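Local coordinates for flavoredoxin (Desulfovibrio vulgaris str. 'Miyazaki F', PDB 2D5M), which binds flavin mononucleotide as its cofactor and probably transfers electrons through it, as a member of the flavin reductase-like family, at residues Y22-R27 with A53-R58; L16-T21 with P28-A33; R63-I68 with V106-V111. One frame throughout, in Å; residues are numbered along the deposited sequence. Where two conformers were deposited one is given.

Contact 1 of 3, residues Y22-R27 with A53-R58. With FMN (flavin mononucleotide), chain E.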
loop_
_atom_site.group_PDB
_atom_site.type_symbol
_atom_site.label_atom_id
_atom_site.label_comp_id
_atom_site.label_asym_id
_atom_site.label_seq_id
_atom_site.Cartn_x
_atom_site.Cartn_y
_atom_site.Cartn_z
ATOM N N TYR A 22 8.758 14.780 15.590
ATOM C CA TYR A 22 9.092 15.996 16.326
ATOM C C TYR A 22 10.123 16.809 15.549
ATOM O O TYR A 22 11.099 16.245 15.039
ATOM C CB TYR A 22 9.703 15.653 17.694
ATOM C CG TYR A 22 8.775 15.071 18.702
ATOM C CD1 TYR A 22 7.657 15.712 19.144
ATOM C CD2 TYR A 22 9.053 13.781 19.241
ATOM C CE1 TYR A 22 6.796 15.146 20.090
ATOM C CE2 TYR A 22 8.203 13.225 20.176
ATOM C CZ TYR A 22 7.084 13.911 20.620
ATOM O OH TYR A 22 6.268 13.316 21.527
ATOM N N ASP A 23 9.937 18.129 15.467
ATOM C CA ASP A 23 10.969 18.989 14.904
ATOM C C ASP A 23 12.041 19.262 15.937
ATOM O O ASP A 23 12.056 18.718 17.043
ATOM C CB ASP A 23 10.383 20.243 14.266
ATOM C CG ASP A 23 10.058 21.388 15.231
ATOM O OD1 ASP A 23 10.150 21.225 16.468
ATOM O OD2 ASP A 23 9.681 22.446 14.696
ATOM N N ARG A 24 12.983 20.112 15.564
ATOM C CA ARG A 24 14.154 20.371 16.423
ATOM C C ARG A 24 13.799 21.036 17.745
ATOM O O ARG A 24 14.601 20.890 18.688
ATOM C CB ARG A 24 15.177 21.187 15.660
ATOM C CG ARG A 24 14.692 22.606 15.351
ATOM C CD ARG A 24 15.606 23.188 14.220
ATOM N NE ARG A 24 15.165 24.498 13.797
ATOM C CZ ARG A 24 14.134 24.680 12.998
ATOM N NH1 ARG A 24 13.408 23.691 12.473
ATOM N NH2 ARG A 24 13.800 25.935 12.666
ATOM N N ASP A 25 12.660 21.674 17.805
ATOM C CA ASP A 25 12.150 22.328 19.015
ATOM C C ASP A 25 11.078 21.474 19.691
ATOM O O ASP A 25 10.394 21.995 20.550
ATOM C CB ASP A 25 11.594 23.703 18.645
ATOM C CG ASP A 25 12.699 24.621 18.150
ATOM O OD1 ASP A 25 13.656 24.684 18.948
ATOM O OD2 ASP A 25 12.583 25.204 17.043
ATOM N N SER A 26 10.981 20.203 19.317
ATOM C CA SER A 26 10.075 19.225 19.920
ATOM C C SER A 26 8.640 19.539 19.616
ATOM O O SER A 26 7.698 19.069 20.291
ATOM C CB SER A 26 10.313 19.096 21.438
ATOM O OG SER A 26 11.605 18.579 21.685
ATOM N N ARG A 27 8.373 20.319 18.561
ATOM C CA ARG A 27 7.007 20.536 18.107
ATOM C C ARG A 27 6.513 19.295 17.374
ATOM O O ARG A 27 7.189 18.821 16.450
ATOM C CB ARG A 27 6.946 21.761 17.163
ATOM C CG ARG A 27 7.469 23.026 17.775
ATOM C CD ARG A 27 7.639 24.190 16.838
ATOM N NE ARG A 27 6.486 24.470 16.006
ATOM C CZ ARG A 27 6.306 24.269 14.692
ATOM N NH1 ARG A 27 7.229 23.756 13.904
ATOM N NH2 ARG A 27 5.146 24.619 14.124
ATOM N N ALA A 53 10.557 18.823 0.248
ATOM C CA ALA A 53 9.903 20.058 0.614
ATOM C C ALA A 53 9.094 19.925 1.886
ATOM O O ALA A 53 8.718 20.932 2.496
ATOM C CB ALA A 53 8.991 20.548 -0.511
ATOM N N THR A 54 8.732 18.702 2.303
ATOM C CA THR A 54 7.899 18.572 3.485
ATOM C C THR A 54 8.712 18.883 4.755
ATOM O O THR A 54 9.907 18.584 4.840
ATOM C CB THR A 54 7.265 17.198 3.609
ATOM O OG1 THR A 54 8.245 16.216 3.803
ATOM C CG2 THR A 54 6.441 16.834 2.414
ATOM N N TYR A 55 8.039 19.483 5.719
ATOM C CA TYR A 55 8.717 19.749 7.009
ATOM C C TYR A 55 9.087 18.418 7.677
ATOM O O TYR A 55 10.125 18.268 8.330
ATOM C CB TYR A 55 7.819 20.625 7.861
ATOM C CG TYR A 55 8.474 21.246 9.066
ATOM C CD1 TYR A 55 9.549 22.117 8.883
ATOM C CD2 TYR A 55 8.072 21.008 10.359
ATOM C CE1 TYR A 55 10.198 22.739 9.924
ATOM C CE2 TYR A 55 8.688 21.620 11.447
ATOM C CZ TYR A 55 9.764 22.474 11.242
ATOM O OH TYR A 55 10.430 23.119 12.256
ATOM N N THR A 56 8.219 17.421 7.524
ATOM C CA THR A 56 8.447 16.096 8.074
ATOM C C THR A 56 9.738 15.472 7.605
ATOM O O THR A 56 10.433 14.822 8.382
ATOM C CB THR A 56 7.247 15.201 7.692
ATOM O OG1 THR A 56 6.076 15.738 8.320
ATOM C CG2 THR A 56 7.408 13.789 8.148
ATOM N N TYR A 57 10.150 15.624 6.399
ATOM C CA TYR A 57 11.374 15.152 5.812
ATOM C C TYR A 57 12.529 15.606 6.696
ATOM O O TYR A 57 13.413 14.827 7.061
ATOM C CB TYR A 57 11.514 15.608 4.347
ATOM C CG TYR A 57 12.785 15.151 3.662
ATOM C CD1 TYR A 57 12.762 14.178 2.709
ATOM C CD2 TYR A 57 14.026 15.720 3.871
ATOM C CE1 TYR A 57 13.894 13.747 2.041
ATOM C CE2 TYR A 57 15.152 15.320 3.256
ATOM C CZ TYR A 57 15.087 14.322 2.326
ATOM O OH TYR A 57 16.253 13.920 1.670
ATOM N N ARG A 58 12.561 16.918 6.937
ATOM C CA ARG A 58 13.632 17.491 7.745
ATOM C C ARG A 58 13.631 16.823 9.109
ATOM O O ARG A 58 14.679 16.390 9.606
ATOM C CB ARG A 58 13.454 18.987 7.869
ATOM C CG ARG A 58 14.512 19.620 8.805
ATOM C CD ARG A 58 14.340 21.130 8.865
ATOM N NE ARG A 58 15.299 21.687 9.807
ATOM C CZ ARG A 58 15.512 23.009 9.930
ATOM N NH1 ARG A 58 14.791 23.822 9.175
ATOM N NH2 ARG A 58 16.413 23.454 10.808
HETATM N N1 FMN E . 3.448 13.885 0.431
HETATM C C2 FMN E . 4.566 13.100 0.341
HETATM O O2 FMN E . 5.697 13.606 0.330
HETATM N N3 FMN E . 4.407 11.721 0.226
HETATM C C4 FMN E . 3.200 11.062 0.158
HETATM O O4 FMN E . 3.158 9.818 0.048
HETATM C C4A FMN E . 2.039 11.882 0.198
HETATM N N5 FMN E . 0.818 11.307 0.077
HETATM C C5A FMN E . -0.257 12.133 0.292
HETATM C C6 FMN E . -1.554 11.554 0.201
HETATM C C7 FMN E . -2.716 12.272 0.438
HETATM C C7M FMN E . -4.089 11.660 0.291
HETATM C C8 FMN E . -2.568 13.655 0.828
HETATM C C8M FMN E . -3.816 14.446 1.187
HETATM C C9 FMN E . -1.317 14.247 0.848
HETATM C C9A FMN E . -0.165 13.521 0.597
HETATM N N10 FMN E . 1.132 14.079 0.574
HETATM C C10 FMN E . 2.234 13.272 0.436
HETATM C "C1'" FMN E . 1.309 15.543 0.785
HETATM C "C2'" FMN E . 1.764 15.886 2.202
HETATM O "O2'" FMN E . 0.974 15.235 3.205
HETATM C "C3'" FMN E . 1.638 17.401 2.394
HETATM O "O3'" FMN E . 2.639 18.013 1.548
HETATM C "C4'" FMN E . 1.798 17.869 3.833
HETATM O "O4'" FMN E . 1.297 19.233 3.866
HETATM C "C5'" FMN E . 3.201 17.846 4.330
HETATM O "O5'" FMN E . 3.194 18.344 5.707
HETATM P P FMN E . 4.553 18.807 6.436
HETATM O O1P FMN E . 5.180 19.933 5.601
HETATM O O2P FMN E . 5.507 17.644 6.563
HETATM O O3P FMN E . 3.999 19.294 7.763
#

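Contact 2 of 3, residues L16-T21 with P28-A33. With FMN (flavin mononucleotide), chain E.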
loop_
_atom_site.group_PDB
_atom_site.type_symbol
_atom_site.label_atom_id
_atom_site.label_comp_id
_atom_site.label_asym_id
_atom_site.label_seq_id
_atom_site.Cartn_x
_atom_site.Cartn_y
_atom_site.Cartn_z
ATOM N N LEU A 16 -3.538 5.557 3.785
ATOM C CA LEU A 16 -3.550 6.935 4.247
ATOM C C LEU A 16 -2.877 6.940 5.608
ATOM O O LEU A 16 -3.518 6.863 6.661
ATOM C CB LEU A 16 -4.989 7.534 4.313
ATOM C CG LEU A 16 -5.068 9.017 4.718
ATOM C CD1 LEU A 16 -4.366 9.877 3.701
ATOM C CD2 LEU A 16 -6.518 9.438 4.920
ATOM N N PHE A 17 -1.550 6.963 5.594
ATOM C CA PHE A 17 -0.755 6.980 6.803
ATOM C C PHE A 17 -0.519 8.414 7.273
ATOM O O PHE A 17 -0.096 9.241 6.502
ATOM C CB PHE A 17 0.600 6.346 6.515
ATOM C CG PHE A 17 0.555 4.833 6.217
ATOM C CD1 PHE A 17 1.636 4.262 5.545
ATOM C CD2 PHE A 17 -0.494 3.990 6.591
ATOM C CE1 PHE A 17 1.739 2.918 5.280
ATOM C CE2 PHE A 17 -0.373 2.605 6.324
ATOM C CZ PHE A 17 0.726 2.061 5.693
ATOM N N LEU A 18 -0.694 8.672 8.571
ATOM C CA LEU A 18 -0.253 9.935 9.111
ATOM C C LEU A 18 1.121 9.739 9.765
ATOM O O LEU A 18 1.270 9.032 10.780
ATOM C CB LEU A 18 -1.206 10.572 10.092
ATOM C CG LEU A 18 -2.452 11.173 9.403
ATOM C CD1 LEU A 18 -3.352 10.057 8.904
ATOM C CD2 LEU A 18 -3.123 12.167 10.346
ATOM N N VAL A 19 2.143 10.321 9.154
ATOM C CA VAL A 19 3.532 10.184 9.578
ATOM C C VAL A 19 3.808 11.236 10.614
ATOM O O VAL A 19 3.683 12.445 10.341
ATOM C CB VAL A 19 4.473 10.337 8.377
ATOM C CG1 VAL A 19 5.908 10.240 8.843
ATOM C CG2 VAL A 19 4.209 9.260 7.313
ATOM N N GLY A 20 4.149 10.792 11.830
ATOM C CA GLY A 20 4.317 11.675 12.996
ATOM C C GLY A 20 5.774 11.857 13.324
ATOM O O GLY A 20 6.563 10.899 13.324
ATOM N N THR A 21 6.171 13.082 13.660
ATOM C CA THR A 21 7.536 13.447 13.981
ATOM C C THR A 21 7.584 14.595 15.003
ATOM O O THR A 21 6.581 15.261 15.250
ATOM C CB THR A 21 8.287 13.936 12.729
ATOM O OG1 THR A 21 7.601 15.054 12.154
ATOM C CG2 THR A 21 8.524 12.837 11.691
ATOM N N PRO A 28 5.372 18.737 17.744
ATOM C CA PRO A 28 4.866 17.543 17.097
ATOM C C PRO A 28 4.189 17.851 15.777
ATOM O O PRO A 28 3.535 18.882 15.623
ATOM C CB PRO A 28 3.869 16.986 18.119
ATOM C CG PRO A 28 3.298 18.216 18.732
ATOM C CD PRO A 28 4.458 19.175 18.866
ATOM N N ASN A 29 4.304 16.927 14.825
ATOM C CA ASN A 29 3.721 17.097 13.502
ATOM C C ASN A 29 3.176 15.765 12.977
ATOM O O ASN A 29 3.575 14.703 13.436
ATOM C CB ASN A 29 4.774 17.604 12.532
ATOM C CG ASN A 29 4.199 18.203 11.252
ATOM O OD1 ASN A 29 3.056 18.690 11.239
ATOM N ND2 ASN A 29 5.005 18.204 10.196
ATOM N N ILE A 30 2.257 15.892 12.026
ATOM C CA ILE A 30 1.748 14.794 11.253
ATOM C C ILE A 30 1.571 15.284 9.827
ATOM O O ILE A 30 1.143 16.427 9.616
ATOM C CB ILE A 30 0.385 14.256 11.762
ATOM C CG1 ILE A 30 -0.530 15.373 12.295
ATOM C CG2 ILE A 30 0.604 13.127 12.765
ATOM C CD1 ILE A 30 -1.959 14.969 12.644
ATOM N N MET A 31 1.861 14.401 8.864
ATOM C CA MET A 31 1.560 14.620 7.450
ATOM C C MET A 31 0.924 13.376 6.897
ATOM O O MET A 31 1.080 12.291 7.446
ATOM C CB MET A 31 2.778 15.053 6.638
ATOM C CG MET A 31 3.932 14.067 6.679
ATOM S SD MET A 31 3.771 12.672 5.558
ATOM C CE MET A 31 4.158 13.406 3.968
ATOM N N ALA A 32 0.177 13.497 5.799
ATOM C CA ALA A 32 -0.414 12.347 5.133
ATOM C C ALA A 32 0.524 11.768 4.074
ATOM O O ALA A 32 1.118 12.523 3.267
ATOM C CB ALA A 32 -1.707 12.764 4.462
ATOM N N ALA A 33 0.612 10.461 4.034
ATOM C CA ALA A 33 1.426 9.741 3.043
ATOM C C ALA A 33 0.626 8.546 2.514
ATOM O O ALA A 33 0.218 7.693 3.293
ATOM C CB ALA A 33 2.731 9.266 3.601
HETATM N N1 FMN E . 3.448 13.885 0.431
HETATM C C2 FMN E . 4.566 13.100 0.341
HETATM O O2 FMN E . 5.697 13.606 0.330
HETATM N N3 FMN E . 4.407 11.721 0.226
HETATM C C4 FMN E . 3.200 11.062 0.158
HETATM O O4 FMN E . 3.158 9.818 0.048
HETATM C C4A FMN E . 2.039 11.882 0.198
HETATM N N5 FMN E . 0.818 11.307 0.077
HETATM C C5A FMN E . -0.257 12.133 0.292
HETATM C C6 FMN E . -1.554 11.554 0.201
HETATM C C7 FMN E . -2.716 12.272 0.438
HETATM C C7M FMN E . -4.089 11.660 0.291
HETATM C C8 FMN E . -2.568 13.655 0.828
HETATM C C8M FMN E . -3.816 14.446 1.187
HETATM C C9 FMN E . -1.317 14.247 0.848
HETATM C C9A FMN E . -0.165 13.521 0.597
HETATM N N10 FMN E . 1.132 14.079 0.574
HETATM C C10 FMN E . 2.234 13.272 0.436
HETATM C "C1'" FMN E . 1.309 15.543 0.785
HETATM C "C2'" FMN E . 1.764 15.886 2.202
HETATM O "O2'" FMN E . 0.974 15.235 3.205
HETATM C "C3'" FMN E . 1.638 17.401 2.394
HETATM O "O3'" FMN E . 2.639 18.013 1.548
HETATM C "C4'" FMN E . 1.798 17.869 3.833
HETATM O "O4'" FMN E . 1.297 19.233 3.866
HETATM C "C5'" FMN E . 3.201 17.846 4.330
HETATM O "O5'" FMN E . 3.194 18.344 5.707
HETATM P P FMN E . 4.553 18.807 6.436
HETATM O O1P FMN E . 5.180 19.933 5.601
HETATM O O2P FMN E . 5.507 17.644 6.563
HETATM O O3P FMN E . 3.999 19.294 7.763
#

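Contact 3 of 3, residues R63-I68 with V106-V111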
loop_
_atom_site.group_PDB
_atom_site.type_symbol
_atom_site.label_atom_id
_atom_site.label_comp_id
_atom_site.label_asym_id
_atom_site.label_seq_id
_atom_site.Cartn_x
_atom_site.Cartn_y
_atom_site.Cartn_z
ATOM N N ARG A 63 15.913 13.354 13.538
ATOM C CA ARG A 63 15.670 12.503 14.688
ATOM C C ARG A 63 15.765 11.025 14.432
ATOM O O ARG A 63 15.874 10.211 15.360
ATOM C CB ARG A 63 14.299 12.794 15.289
ATOM C CG ARG A 63 14.448 14.138 16.084
ATOM C CD ARG A 63 13.195 14.336 16.899
ATOM N NE ARG A 63 13.211 15.662 17.459
ATOM C CZ ARG A 63 13.623 15.989 18.654
ATOM N NH1 ARG A 63 14.109 15.090 19.501
ATOM N NH2 ARG A 63 13.588 17.259 18.993
ATOM N N GLY A 64 15.714 10.628 13.145
ATOM C CA GLY A 64 15.847 9.182 12.844
ATOM C C GLY A 64 14.713 8.345 13.351
ATOM O O GLY A 64 14.912 7.159 13.633
ATOM N N ALA A 65 13.522 8.901 13.463
ATOM C CA ALA A 65 12.387 8.231 14.051
ATOM C C ALA A 65 11.106 8.883 13.537
ATOM O O ALA A 65 11.075 10.088 13.311
ATOM C CB ALA A 65 12.414 8.381 15.572
ATOM N N PHE A 66 10.055 8.066 13.398
ATOM C CA PHE A 66 8.766 8.574 13.015
ATOM C C PHE A 66 7.726 7.527 13.437
ATOM O O PHE A 66 8.059 6.377 13.711
ATOM C CB PHE A 66 8.656 8.868 11.525
ATOM C CG PHE A 66 8.920 7.720 10.563
ATOM C CD1 PHE A 66 7.833 7.011 10.024
ATOM C CD2 PHE A 66 10.179 7.380 10.158
ATOM C CE1 PHE A 66 8.059 6.014 9.083
ATOM C CE2 PHE A 66 10.405 6.329 9.260
ATOM C CZ PHE A 66 9.342 5.643 8.708
ATOM N N THR A 67 6.478 7.955 13.491
ATOM C CA THR A 67 5.384 7.055 13.699
ATOM C C THR A 67 4.474 7.065 12.463
ATOM O O THR A 67 4.543 7.974 11.657
ATOM C CB THR A 67 4.527 7.434 14.930
ATOM O OG1 THR A 67 3.906 8.670 14.631
ATOM C CG2 THR A 67 5.371 7.496 16.174
ATOM N N ILE A 68 3.620 6.038 12.369
ATOM C CA ILE A 68 2.501 5.998 11.453
ATOM C C ILE A 68 1.258 5.777 12.292
ATOM O O ILE A 68 1.140 4.782 12.976
ATOM C CB ILE A 68 2.700 4.930 10.377
ATOM C CG1 ILE A 68 3.798 5.377 9.397
ATOM C CG2 ILE A 68 1.359 4.618 9.664
ATOM C CD1 ILE A 68 4.280 4.304 8.458
ATOM N N VAL A 106 10.375 5.050 20.329
ATOM C CA VAL A 106 11.063 5.911 19.328
ATOM C C VAL A 106 10.728 7.370 19.653
ATOM O O VAL A 106 9.700 7.656 20.261
ATOM C CB VAL A 106 10.737 5.577 17.868
ATOM C CG1 VAL A 106 10.855 4.065 17.595
ATOM C CG2 VAL A 106 9.340 6.051 17.485
ATOM N N ASP A 107 11.631 8.206 19.157
ATOM C CA ASP A 107 11.578 9.663 19.390
ATOM C C ASP A 107 10.656 10.383 18.413
ATOM O O ASP A 107 11.107 11.142 17.524
ATOM C CB ASP A 107 12.985 10.216 19.297
ATOM C CG ASP A 107 13.069 11.662 19.730
ATOM O OD1 ASP A 107 12.147 12.141 20.441
ATOM O OD2 ASP A 107 14.093 12.293 19.366
ATOM N N ALA A 108 9.347 10.144 18.534
ATOM C CA ALA A 108 8.305 10.689 17.652
ATOM C C ALA A 108 6.964 10.549 18.331
ATOM O O ALA A 108 6.746 9.577 19.069
ATOM C CB ALA A 108 8.286 9.990 16.308
ATOM N N PRO A 109 6.033 11.450 18.052
ATOM C CA PRO A 109 4.675 11.339 18.572
ATOM C C PRO A 109 3.771 10.531 17.624
ATOM O O PRO A 109 4.028 10.562 16.407
ATOM C CB PRO A 109 4.184 12.771 18.601
ATOM C CG PRO A 109 4.836 13.361 17.357
ATOM C CD PRO A 109 6.174 12.646 17.235
ATOM N N TYR A 110 2.728 9.928 18.168
ATOM C CA TYR A 110 1.645 9.376 17.349
ATOM C C TYR A 110 0.341 10.063 17.744
ATOM O O TYR A 110 0.272 10.824 18.708
ATOM C CB TYR A 110 1.553 7.885 17.428
ATOM C CG TYR A 110 1.250 7.276 18.773
ATOM C CD1 TYR A 110 -0.032 7.068 19.197
ATOM C CD2 TYR A 110 2.258 6.891 19.639
ATOM C CE1 TYR A 110 -0.326 6.495 20.437
ATOM C CE2 TYR A 110 1.977 6.301 20.849
ATOM C CZ TYR A 110 0.694 6.127 21.247
ATOM O OH TYR A 110 0.408 5.522 22.466
ATOM N N VAL A 111 -0.721 9.785 16.980
ATOM C CA VAL A 111 -2.004 10.434 17.196
ATOM C C VAL A 111 -2.833 9.609 18.180
ATOM O O VAL A 111 -3.274 8.497 17.829
ATOM C CB VAL A 111 -2.789 10.653 15.896
ATOM C CG1 VAL A 111 -4.045 11.431 16.218
ATOM C CG2 VAL A 111 -1.943 11.378 14.861
HETATM O O HOH W 1 16.142 11.109 18.057
HETATM O O HOH W 2 10.515 12.424 15.092
#

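Contact 1 of 3, residues Y22-R27 with A53-R58
Tyr55 sets CG anti to its backbone N (chi1 -167°), which sends the ring toward Asp23, and donates a hydrogen bond from its phenol OH to Asp23 OD2, 2.6 Å, on the anti side of the carboxylate; OD2 lies in the ring plane at its edge. Arg27 NH1 meets the same OD2 from the other face of the carboxylate at 2.9 Å, a nearly straight salt bridge (161°). Arg24 NH1 adds only a weak bond to Tyr55 OH. Beyond it the Arg24 guanidinium lies flat on that of Arg58, centres 3.8 Å apart and planes at 7°; Glu62, bridged to Arg58 NE, probably offsets the like charges. Farther out, Asp23 OD1 takes Asp25 N and Arg27 N, each at 2.9 Å, from opposite faces of its plane. Two donors on each oxygen fix the carboxylate's rotation and probably keep it ionised. On the helix side, Tyr55 N binds FMN O1P (2.9 Å), while Thr56 N and OG1 both grip O2P, the hydroxyl at 2.7 Å. Thr54 OG1 caps the helix by accepting from Tyr57 N. The arrangement joins an Asx turn within a type I beta turn to a helix N-terminus that cradles the FMN phosphate.

Contact 2 of 3, residues L16-T21 with P28-A33
Asn29 sets CG anti to its backbone N (chi1 -163°), which lays its CB alongside Thr21 OG1, both side chains pointing the same way, and lets ND2 donate an almost straight bond (175°) to FMN O3P at 2.8 Å. In the conformer given, one of two, Met31 instead has CG between its backbone N and carbonyl carbon (chi1 58°) and bends again at chi2 and chi3; that copy folds SD against Val19 CB at 3.7 Å and carries CE to the flavin, 3.6 Å from FMN N1. The backbones that carry these groups pair antiparallel, with six hydrogen bonds in the hydrogen-bonded pairs Phe17–Ala33, Val19–Met31 and Thr21–Asn29; Val19 N to Met31 O, 2.8 Å, runs in the carbonyl plane. Between the Val19–Met31 and Thr21–Asn29 pairs, Gly20 faces Ile30 in a non-hydrogen-bonded pair, its CA 3.1 Å from Asn29 O in a CA-H...O contact. Ala32 O accepts from the ribityl O2' of FMN at 2.7 Å, so the backbone itself holds the cofactor chain. The pair forms the hairpin of strands 14-22 and 28-41. Strand 65-70 bonds to the other edge of 14-22, helix 55-63 packs on Thr21, Asn29 and Met31, helix 92-96 touches Ile30 through Phe93, and Tyr12 of the second subunit packs on Phe17.

Contact 3 of 3, residues R63-I68 with V106-V111
The backbones approach without direct hydrogen bonds between them, Ala65 and Asp107 standing 5.6 Å apart CA to CA, while Asp107 sits at the centre of an inverse gamma turn. At this end Arg63 and Asp107 form a salt bridge, NH1 to OD2 2.8 Å with an angle of 159° at the hydrogen. OD2 lies in the guanidinium plane, at its edge, and is met on its syn side; with OD1 3.7 Å from NH1 the bridge uses one oxygen, consistent with planes 84° apart. Arg63 runs extended from CG to NE, which brings CD alongside OD2. One water donates to both Arg63 O and Asp107 OD2, and a second donates to Ala65 O and Asp107 O, 2.8 Å from the latter, joining two carbonyls. Arg63 is further held by Asp23 O, which accepts from NH2.

Ala65 CB packs on Val106 CB at 4.0 Å, and Ala108 CB rests 3.6 Å from Phe66 CA. Farther along, Thr67 places OG1 between its backbone N and carbonyl carbon (chi1 66°), from where the hydroxyl donates to Pro109 O at 2.6 Å, tilted from the carbonyl plane. Its methyl CG2 meets Ala108 CB.

Phe66 and Ile68 turn away from 106-111; Phe66 packs on Val19 and Leu120, Ile68 on Phe17 and Leu120. The contact thus lays the loop leading into strand 109-111, which pairs with strand 100-102, over strand 65-70 of the main antiparallel sheet, consistent with the FMN-binding split barrel of flavin reductase-like proteins.

Contact centres 1 and 2 lie about 11 Å apart, 1 and 3 about 11 Å, and 2 and 3 about 9 Å. Along the chain, contacts 1 and 2 alternate their segments: the turn 22-27 connects the two strands of contact 2, and helix 55-63 follows. Contact 3 comes after both, beginning at the end of that helix. Thr56 packs on Met31 and Asn29, so contacts 1 and 2 build adjoining walls of one FMN site. Contact 3 takes no part in that site but shares the main sheet, Gly20 N meeting Thr67 O. The hairpin 14-22/28-41 thus has helix 55-63 beside it at the FMN site and strand 65-70, with its covering loop, along its edge.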